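Local atomic coordinates of transcriptional regulator, GntR family (Ralstonia eutropha, PDB entry 3IHU), a protein that probably binds DNA as a GntR-family transcription factor, joining a winged helix-turn-helix domain to a helical FCD domain. Residues A[82-85]-A[86-90]; A[19-22]-A[23-27]; A[49-53]-A[54-58]. All coordinates share one frame; numbering follows the deposited sequence.

Overall arrangement
The three contacts follow one another along the chain without nesting or crossing. In each the paired segments are contiguous, so none encloses a loop. Interaction 2 (19-27) comes first and spans turns of helix 17-31. Interaction 3 (49-58) leads from the end of helix 42-49 through a short turn into the start of helix 53-65. These two touch, V21 CG2 lying 3.5 Å from V51 CG2, and both belong to the GntR-type DNA-binding region. After the strands 69-71 and 77-79, interaction 1 (82-90) starts helix 84-105 and packs against helices 167-172 and 198-219. Its centre is about 22 Å from that of interaction 2 and about 30 Å from that of interaction 3.

Interaction 1 (A[82-85]-A[86-90]); sequences LSLQ and ETLDV
E86 turns its side chain back toward the start of its own helix, and its OE1 accepts from S83 N at 2.9 Å. With CG anti to the carbonyl carbon (chi1 -74°) and the chain extended beyond it, the carboxylate meets that N-H on its anti side, somewhat out of the carboxylate plane. In return E86 N donates to S83 OG at 3.1 Å, so each residue's side chain accepts from the other's backbone N-H. This reciprocal pair is a capping box with S83 as N-cap, and it starts helix 84-105, the first helix after the strands of the winged helix-turn-helix domain. Next to E86, Q85 bends at chi2 (59°) and brings NE2 to OD1 of D89, one turn on, at 2.8 Å. The carboxylate oxygen lies in the plane of the amide, whereas the amide nitrogen stands above the carboxylate plane; the two planes are 51° apart. L82 lies just before the cap: its CB rests 3.4 Å from T87 OG1 and its CD1 reaches V90 CG2 at 4.1 Å, while I168 and V169 of helix 167-172 adjoin its side chain. A water links L82 O, to which it donates, with T87 OG1.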
ATOM      1  N   LEU A  82      -7.249   0.605  14.063  1.00 20.50           N
ATOM      2  CA  LEU A  82      -8.518   1.124  13.614  1.00 19.51           C
ATOM      3  C   LEU A  82      -9.674   0.326  14.167  1.00 18.49           C
ATOM      4  O   LEU A  82      -9.645  -0.882  14.231  1.00 16.67           O
ATOM      5  CB  LEU A  82      -8.574   1.094  12.075  1.00 20.11           C
ATOM      6  CG  LEU A  82      -7.380   1.790  11.364  1.00 19.49           C
ATOM      7  CD1 LEU A  82      -7.548   1.790   9.845  1.00 20.61           C
ATOM      8  CD2 LEU A  82      -7.216   3.202  11.830  1.00 19.59           C
ATOM      9  N   SER A  83     -10.759   1.018  14.476  1.00 17.90           N
ATOM     10  CA  SER A  83     -12.011   0.348  14.669  1.00 16.57           C
ATOM     11  C   SER A  83     -12.518  -0.235  13.356  1.00 15.94           C
ATOM     12  O   SER A  83     -12.068   0.112  12.278  1.00 13.54           O
ATOM     13  CB  SER A  83     -13.035   1.330  15.223  1.00 16.14           C
ATOM     14  OG  SER A  83     -13.364   2.296  14.237  1.00 12.80           O
ATOM     15  N   LEU A  84     -13.546  -1.064  13.451  1.00 15.64           N
ATOM     16  CA  LEU A  84     -14.120  -1.655  12.273  1.00 16.32           C
ATOM     17  C   LEU A  84     -14.666  -0.563  11.370  1.00 16.47           C
ATOM     18  O   LEU A  84     -14.407  -0.595  10.175  1.00 16.61           O
ATOM     19  CB  LEU A  84     -15.240  -2.668  12.602  1.00 17.34           C
ATOM     20  CG  LEU A  84     -15.866  -3.395  11.382  1.00 18.74           C
ATOM     21  CD1 LEU A  84     -14.810  -3.987  10.446  1.00 20.96           C
ATOM     22  CD2 LEU A  84     -16.839  -4.508  11.856  1.00 21.26           C
ATOM     23  N   GLN A  85     -15.384   0.400  11.933  1.00 16.54           N
ATOM     24  CA  GLN A  85     -15.993   1.465  11.123  1.00 17.36           C
ATOM     25  C   GLN A  85     -14.872   2.270  10.450  1.00 16.35           C
ATOM     26  O   GLN A  85     -15.020   2.696   9.307  1.00 15.70           O
ATOM     27  CB  GLN A  85     -16.823   2.418  11.982  1.00 18.24           C
ATOM     28  CG  GLN A  85     -17.507   3.518  11.174  1.00 22.05           C
ATOM     29  CD  GLN A  85     -18.426   2.928  10.128  1.00 27.46           C
ATOM     30  OE1 GLN A  85     -19.316   2.141  10.466  1.00 30.13           O
ATOM     31  NE2 GLN A  85     -18.166   3.232   8.844  1.00 28.39           N
ATOM     32  N   GLU A  86     -13.773   2.477  11.173  1.00 15.16           N
ATOM     33  CA  GLU A  86     -12.697   3.275  10.641  1.00 16.47           C
ATOM     34  C   GLU A  86     -12.045   2.508   9.463  1.00 16.24           C
ATOM     35  O   GLU A  86     -11.673   3.103   8.472  1.00 14.96           O
ATOM     36  CB  GLU A  86     -11.644   3.631  11.674  1.00 16.13           C
ATOM     37  CG  GLU A  86     -12.068   4.720  12.688  1.00 20.15           C
ATOM     38  CD  GLU A  86     -11.097   4.836  13.879  1.00 23.09           C
ATOM     39  OE1 GLU A  86     -10.391   3.855  14.242  1.00 22.84           O
ATOM     40  OE2 GLU A  86     -11.038   5.934  14.465  1.00 27.27           O
ATOM     41  N   THR A  87     -11.931   1.190   9.604  1.00 15.60           N
ATOM     42  CA  THR A  87     -11.414   0.350   8.525  1.00 14.88           C
ATOM     43  C   THR A  87     -12.319   0.414   7.303  1.00 14.35           C
ATOM     44  O   THR A  87     -11.863   0.578   6.166  1.00 15.11           O
ATOM     45  CB  THR A  87     -11.239  -1.119   9.049  1.00 14.78           C
ATOM     46  OG1 THR A  87     -10.276  -1.112  10.108  1.00 15.50           O
ATOM     47  CG2 THR A  87     -10.800  -2.023   7.943  1.00 15.14           C
ATOM     48  N   LEU A  88     -13.610   0.264   7.513  1.00 14.96           N
ATOM     49  CA  LEU A  88     -14.546   0.310   6.411  1.00 15.94           C
ATOM     50  C   LEU A  88     -14.490   1.677   5.684  1.00 16.46           C
ATOM     51  O   LEU A  88     -14.614   1.750   4.463  1.00 14.66           O
ATOM     52  CB  LEU A  88     -15.948   0.024   6.883  1.00 15.22           C
ATOM     53  CG  LEU A  88     -16.185  -1.427   7.361  1.00 17.11           C
ATOM     54  CD1 LEU A  88     -17.576  -1.545   8.018  1.00 17.50           C
ATOM     55  CD2 LEU A  88     -16.008  -2.410   6.175  1.00 17.38           C
ATOM     56  N   ASP A  89     -14.296   2.741   6.463  1.00 17.11           N
ATOM     57  CA  ASP A  89     -14.196   4.102   5.896  1.00 16.68           C
ATOM     58  C   ASP A  89     -12.916   4.247   5.074  1.00 16.51           C
ATOM     59  O   ASP A  89     -12.954   4.818   3.986  1.00 15.99           O
ATOM     60  CB  ASP A  89     -14.327   5.177   6.999  1.00 16.66           C
ATOM     61  CG  ASP A  89     -15.763   5.360   7.509  1.00 18.16           C
ATOM     62  OD1 ASP A  89     -16.740   4.769   6.970  1.00 22.31           O
ATOM     63  OD2 ASP A  89     -15.922   6.127   8.488  1.00 20.44           O
ATOM     64  N   VAL A  90     -11.780   3.706   5.560  1.00 15.99           N
ATOM     65  CA  VAL A  90     -10.591   3.661   4.790  1.00 15.81           C
ATOM     66  C   VAL A  90     -10.782   2.850   3.458  1.00 16.38           C
ATOM     67  O   VAL A  90     -10.329   3.244   2.402  1.00 16.42           O
ATOM     68  CB  VAL A  90      -9.412   3.079   5.600  1.00 16.69           C
ATOM     69  CG1 VAL A  90      -8.255   2.666   4.677  1.00 14.64           C
ATOM     70  CG2 VAL A  90      -8.975   4.042   6.716  1.00 14.61           C
TER
HETATM   71  O   HOH W   1     -10.683  -2.734  12.551  1.00 26.17           O

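Interaction 2 (A[19-22]-A[23-27]); sequences DTVF and FGIMS
Helix 17-31, the first helix of the GntR-type winged helix-turn-helix domain, carries an aromatic pair and a Met-aromatic contact on adjoining turns. F22 and F23 are neighbours in sequence, yet their rings meet in a T-shaped stack, the edge of F22 directed at the face of F23. The centroids are 5.0 Å apart and the planes stand at 85°. F22 CG is anti to its backbone N (chi1 -179°), whereas F23 CG is anti to the carbonyl carbon (chi1 -68°); these different first torsions swing the two rings together. F22 CD2 sits over the centre of the F23 ring, 3.7 Å above its plane.

One turn before F23, D19 runs alongside it in the same direction, its CB 3.9 Å from F23 CD2. The D19 carboxylate is steeply inclined to the ring, and its OD1 forms a salt bridge with R62 of helix 53-65. R62 also makes a cation-pi contact with F22, so a single arginine links the carboxylate and the buried ring. Along the backbone, F23 N donates to D19 O in a nearly straight bond of 2.8 Å, and I25 N donates to V21 O. The M26 N to F22 O bond is weak.

V21 and I25 lie side by side on the buried flank, V21 CG1 meeting I25 CD1 at 3.8 Å. F49 of helix 42-49 packs on both, while L63 of helix 53-65 touches F22, I25 and M26. The selenomethionine M26 follows the F22 ring in the same direction: its SE stands over one face, 4.5 Å from the centroid, and its bent chain carries CE to 3.9 Å from F22 CE2.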
ATOM      1  N   ASP A  19      12.188  10.624   4.543  1.00 27.35           N
ATOM      2  CA  ASP A  19      11.546   9.608   3.733  1.00 27.52           C
ATOM      3  C   ASP A  19      11.875   8.180   4.171  1.00 27.10           C
ATOM      4  O   ASP A  19      11.015   7.307   4.093  1.00 28.02           O
ATOM      5  CB  ASP A  19      11.934   9.753   2.254  1.00 27.58           C
ATOM      6  CG  ASP A  19      11.239  10.940   1.559  1.00 29.59           C
ATOM      7  OD1 ASP A  19      10.382  11.635   2.182  1.00 29.93           O
ATOM      8  OD2 ASP A  19      11.577  11.189   0.376  1.00 30.12           O
ATOM      9  N   THR A  20      13.092   7.942   4.628  1.00 26.41           N
ATOM     10  CA  THR A  20      13.512   6.596   4.967  1.00 26.08           C
ATOM     11  C   THR A  20      12.759   6.097   6.197  1.00 24.97           C
ATOM     12  O   THR A  20      12.433   4.924   6.285  1.00 24.55           O
ATOM     13  CB  THR A  20      15.033   6.457   5.242  1.00 26.67           C
ATOM     14  OG1 THR A  20      15.317   6.898   6.566  1.00 28.65           O
ATOM     15  CG2 THR A  20      15.915   7.208   4.225  1.00 26.00           C
ATOM     16  N   VAL A  21      12.456   6.988   7.135  1.00 23.81           N
ATOM     17  CA  VAL A  21      11.574   6.641   8.269  1.00 23.34           C
ATOM     18  C   VAL A  21      10.090   6.566   7.860  1.00 23.91           C
ATOM     19  O   VAL A  21       9.316   5.674   8.301  1.00 22.85           O
ATOM     20  CB  VAL A  21      11.755   7.650   9.414  1.00 23.05           C
ATOM     21  CG1 VAL A  21      10.903   7.272  10.591  1.00 22.69           C
ATOM     22  CG2 VAL A  21      13.244   7.755   9.800  1.00 22.01           C
ATOM     23  N   PHE A  22       9.664   7.522   7.058  1.00 23.87           N
ATOM     24  CA  PHE A  22       8.264   7.562   6.611  1.00 24.53           C
ATOM     25  C   PHE A  22       7.904   6.285   5.851  1.00 24.99           C
ATOM     26  O   PHE A  22       6.950   5.582   6.205  1.00 23.93           O
ATOM     27  CB  PHE A  22       8.044   8.773   5.728  1.00 24.64           C
ATOM     28  CG  PHE A  22       6.630   8.936   5.229  1.00 27.56           C
ATOM     29  CD1 PHE A  22       5.642   9.441   6.048  1.00 30.64           C
ATOM     30  CD2 PHE A  22       6.313   8.639   3.909  1.00 33.28           C
ATOM     31  CE1 PHE A  22       4.349   9.635   5.572  1.00 32.25           C
ATOM     32  CE2 PHE A  22       5.007   8.826   3.436  1.00 34.27           C
ATOM     33  CZ  PHE A  22       4.041   9.320   4.277  1.00 32.79           C
ATOM     34  N   PHE A  23       8.709   5.951   4.857  1.00 25.51           N
ATOM     35  CA  PHE A  23       8.453   4.755   4.071  1.00 26.92           C
ATOM     36  C   PHE A  23       8.844   3.465   4.796  1.00 26.03           C
ATOM     37  O   PHE A  23       8.191   2.428   4.610  1.00 27.20           O
ATOM     38  CB  PHE A  23       9.106   4.878   2.699  1.00 26.92           C
ATOM     39  CG  PHE A  23       8.462   5.933   1.844  1.00 31.04           C
ATOM     40  CD1 PHE A  23       7.151   5.753   1.363  1.00 35.14           C
ATOM     41  CD2 PHE A  23       9.134   7.101   1.522  1.00 34.89           C
ATOM     42  CE1 PHE A  23       6.534   6.733   0.569  1.00 35.36           C
ATOM     43  CE2 PHE A  23       8.520   8.086   0.743  1.00 36.27           C
ATOM     44  CZ  PHE A  23       7.222   7.897   0.263  1.00 36.65           C
ATOM     45  N   GLY A  24       9.882   3.532   5.626  1.00 25.28           N
ATOM     46  CA  GLY A  24      10.285   2.407   6.444  1.00 23.87           C
ATOM     47  C   GLY A  24       9.228   1.903   7.406  1.00 23.23           C
ATOM     48  O   GLY A  24       9.086   0.677   7.596  1.00 21.44           O
ATOM     49  N   ILE A  25       8.476   2.820   8.031  1.00 22.46           N
ATOM     50  CA  ILE A  25       7.457   2.390   8.979  1.00 22.87           C
ATOM     51  C   ILE A  25       6.244   1.859   8.210  1.00 24.42           C
ATOM     52  O   ILE A  25       5.626   0.883   8.589  1.00 23.26           O
ATOM     53  CB  ILE A  25       7.087   3.496   9.960  1.00 23.30           C
ATOM     54  CG1 ILE A  25       8.230   3.681  10.981  1.00 21.05           C
ATOM     55  CG2 ILE A  25       5.778   3.169  10.662  1.00 23.14           C
ATOM     56  CD1 ILE A  25       8.126   4.986  11.763  1.00 22.67           C
HETATM   57  N   MSE A  26       5.945   2.478   7.094  1.00 25.89           N
HETATM   58  CA  MSE A  26       4.836   2.000   6.265  1.00 28.05           C
HETATM   59  C   MSE A  26       5.152   0.637   5.659  1.00 26.94           C
HETATM   60  O   MSE A  26       4.335  -0.275   5.762  1.00 27.02           O
HETATM   61  CB  MSE A  26       4.433   3.058   5.228  1.00 28.57           C
HETATM   62  CG  MSE A  26       3.178   3.805   5.740  1.00 32.90           C
HETATM   63 SE   MSE A  26       2.822   5.429   4.866  0.75 43.55          SE
HETATM   64  CE  MSE A  26       3.920   5.135   3.283  1.00 35.42           C
ATOM     65  N   SER A  27       6.345   0.467   5.116  1.00 27.48           N
ATOM     66  CA  SER A  27       6.716  -0.855   4.619  1.00 27.84           C
ATOM     67  C   SER A  27       6.835  -1.917   5.728  1.00 26.38           C
ATOM     68  O   SER A  27       6.371  -3.049   5.544  1.00 25.90           O
ATOM     69  CB  SER A  27       7.991  -0.816   3.801  1.00 27.84           C
ATOM     70  OG  SER A  27       9.028  -0.270   4.573  1.00 33.27           O
TER

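Interaction 3 (A[49-53]-A[54-58]); sequences FGVGR and NSVRE
V51, after the positive-phi G50 that ends helix 42-49, turns its side chain toward the first turn of helix 53-65, and its CG2 touches both V56 CG2 at 4.0 Å and S55 CB at 4.1 Å. CG1 lies anti to the carbonyl carbon of V51 (chi1 -56°), which puts CG2 between the backbone N and the carbonyl carbon and brings this branch to the helix. The V51 side chain also meets T20 and V21 of helix 17-31, and V56 packs on L45 and V46 of helix 42-49, so the small apolar contact lies where three helices converge.

G52 follows as the N-cap residue of helix 53-65. Its carbonyl oxygen accepts from V56 N at 3.1 Å, the N-H arriving in the carbonyl plane.

R53 begins the helix proper, and its O takes the next bond from R57 N, 2.9 Å long and almost straight at 175°. The two arginine side chains lie one turn apart and cross at a slant. R53 CB stands over one face of the R57 guanidinium, offset toward its rim, and R53 CD comes to 3.9 Å from R57 NH2. Their guanidinium planes are 43° apart. Both groups are drawn to E42: R53 NH1 pairs with OE1 and R57 NE with OE2, so the two oxygens of one carboxylate hold the two arginines and probably offset their like charges.

A helix, a short turn and a second helix capped at its start form the helix-turn-helix of the GntR family; helix 53-65, its second helix, is consistent with the DNA recognition helix of a winged helix-turn-helix domain.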
ATOM      1  N   PHE A  49      16.841   3.464  11.989  1.00 16.22           N
ATOM      2  CA  PHE A  49      16.932   3.952  10.620  1.00 16.09           C
ATOM      3  C   PHE A  49      18.247   4.620  10.287  1.00 16.25           C
ATOM      4  O   PHE A  49      18.528   4.919   9.136  1.00 16.83           O
ATOM      5  CB  PHE A  49      15.713   4.824  10.314  1.00 16.24           C
ATOM      6  CG  PHE A  49      14.462   4.038  10.176  1.00 17.28           C
ATOM      7  CD1 PHE A  49      14.276   3.223   9.066  1.00 19.17           C
ATOM      8  CD2 PHE A  49      13.466   4.091  11.141  1.00 19.24           C
ATOM      9  CE1 PHE A  49      13.114   2.472   8.921  1.00 21.00           C
ATOM     10  CE2 PHE A  49      12.289   3.359  10.992  1.00 20.51           C
ATOM     11  CZ  PHE A  49      12.104   2.555   9.884  1.00 21.73           C
ATOM     12  N   GLY A  50      19.082   4.838  11.285  1.00 15.27           N
ATOM     13  CA  GLY A  50      20.319   5.533  11.062  1.00 15.17           C
ATOM     14  C   GLY A  50      20.155   6.965  10.613  1.00 15.09           C
ATOM     15  O   GLY A  50      20.999   7.478   9.913  1.00 14.83           O
ATOM     16  N   VAL A  51      19.114   7.645  11.065  1.00 16.37           N
ATOM     17  CA  VAL A  51      18.951   9.078  10.748  1.00 17.11           C
ATOM     18  C   VAL A  51      18.871   9.874  12.054  1.00 18.02           C
ATOM     19  O   VAL A  51      18.813   9.283  13.131  1.00 18.76           O
ATOM     20  CB  VAL A  51      17.709   9.298   9.878  1.00 17.60           C
ATOM     21  CG1 VAL A  51      17.792   8.442   8.594  1.00 18.38           C
ATOM     22  CG2 VAL A  51      16.450   8.953  10.655  1.00 14.91           C
ATOM     23  N   GLY A  52      18.884  11.208  11.964  1.00 18.25           N
ATOM     24  CA  GLY A  52      18.894  12.068  13.147  1.00 17.27           C
ATOM     25  C   GLY A  52      17.492  12.390  13.658  1.00 17.40           C
ATOM     26  O   GLY A  52      16.477  12.139  12.969  1.00 16.39           O
ATOM     27  N   ARG A  53      17.464  12.965  14.855  1.00 17.10           N
ATOM     28  CA  ARG A  53      16.249  13.394  15.515  1.00 18.26           C
ATOM     29  C   ARG A  53      15.319  14.235  14.644  1.00 18.73           C
ATOM     30  O   ARG A  53      14.139  13.891  14.532  1.00 17.89           O
ATOM     31  CB  ARG A  53      16.554  14.158  16.783  1.00 17.95           C
ATOM     32  CG  ARG A  53      17.234  13.325  17.837  1.00 19.48           C
ATOM     33  CD  ARG A  53      17.638  14.191  19.014  1.00 20.47           C
ATOM     34  NE  ARG A  53      18.449  13.462  20.004  1.00 23.19           N
ATOM     35  CZ  ARG A  53      17.958  12.569  20.875  1.00 27.33           C
ATOM     36  NH1 ARG A  53      16.658  12.272  20.894  1.00 30.70           N
ATOM     37  NH2 ARG A  53      18.755  11.962  21.750  1.00 28.20           N
ATOM     38  N   ASN A  54      15.819  15.303  14.020  1.00 18.66           N
ATOM     39  CA  ASN A  54      14.939  16.147  13.176  1.00 19.87           C
ATOM     40  C   ASN A  54      14.214  15.341  12.119  1.00 19.88           C
ATOM     41  O   ASN A  54      13.002  15.512  11.928  1.00 21.36           O
ATOM     42  CB  ASN A  54      15.674  17.357  12.547  1.00 19.51           C
ATOM     43  CG  ASN A  54      15.929  18.469  13.557  1.00 21.50           C
ATOM     44  OD1 ASN A  54      15.461  18.382  14.703  1.00 25.09           O
ATOM     45  ND2 ASN A  54      16.685  19.529  13.147  1.00 19.54           N
ATOM     46  N   SER A  55      14.927  14.435  11.455  1.00 19.60           N
ATOM     47  CA  SER A  55      14.309  13.605  10.429  1.00 19.38           C
ATOM     48  C   SER A  55      13.247  12.653  11.002  1.00 19.03           C
ATOM     49  O   SER A  55      12.200  12.491  10.381  1.00 18.30           O
ATOM     50  CB  SER A  55      15.364  12.821   9.616  1.00 19.86           C
ATOM     51  OG  SER A  55      16.279  13.717   8.999  1.00 20.81           O
ATOM     52  N   VAL A  56      13.497  12.055  12.168  1.00 18.72           N
ATOM     53  CA  VAL A  56      12.476  11.224  12.830  1.00 19.27           C
ATOM     54  C   VAL A  56      11.237  12.061  13.108  1.00 20.18           C
ATOM     55  O   VAL A  56      10.145  11.685  12.736  1.00 21.13           O
ATOM     56  CB  VAL A  56      12.968  10.587  14.147  1.00 19.32           C
ATOM     57  CG1 VAL A  56      11.791   9.956  14.914  1.00 19.53           C
ATOM     58  CG2 VAL A  56      14.078   9.566  13.868  1.00 17.95           C
ATOM     59  N   ARG A  57      11.432  13.214  13.731  1.00 20.86           N
ATOM     60  CA  ARG A  57      10.329  14.080  14.065  1.00 21.60           C
ATOM     61  C   ARG A  57       9.492  14.435  12.844  1.00 22.26           C
ATOM     62  O   ARG A  57       8.265  14.359  12.878  1.00 21.82           O
ATOM     63  CB  ARG A  57      10.860  15.325  14.748  1.00 21.81           C
ATOM     64  CG  ARG A  57      11.347  15.020  16.127  1.00 22.52           C
ATOM     65  CD  ARG A  57      11.884  16.245  16.825  1.00 22.83           C
ATOM     66  NE  ARG A  57      12.697  15.820  17.962  1.00 23.56           N
ATOM     67  CZ  ARG A  57      13.564  16.575  18.623  1.00 24.82           C
ATOM     68  NH1 ARG A  57      13.765  17.859  18.299  1.00 26.81           N
ATOM     69  NH2 ARG A  57      14.243  16.041  19.632  1.00 25.53           N
ATOM     70  N   GLU A  58      10.166  14.805  11.764  1.00 23.32           N
ATOM     71  CA  GLU A  58       9.507  15.152  10.525  1.00 24.01           C
ATOM     72  C   GLU A  58       8.752  13.967   9.925  1.00 24.39           C
ATOM     73  O   GLU A  58       7.604  14.109   9.462  1.00 23.74           O
ATOM     74  CB  GLU A  58      10.535  15.697   9.526  1.00 24.63           C
ATOM     75  CG  GLU A  58       9.924  15.959   8.159  1.00 28.13           C
ATOM     76  CD  GLU A  58      10.927  16.487   7.139  1.00 31.53           C
ATOM     77  OE1 GLU A  58      11.871  17.209   7.536  1.00 35.12           O
ATOM     78  OE2 GLU A  58      10.764  16.155   5.945  1.00 34.16           O
TER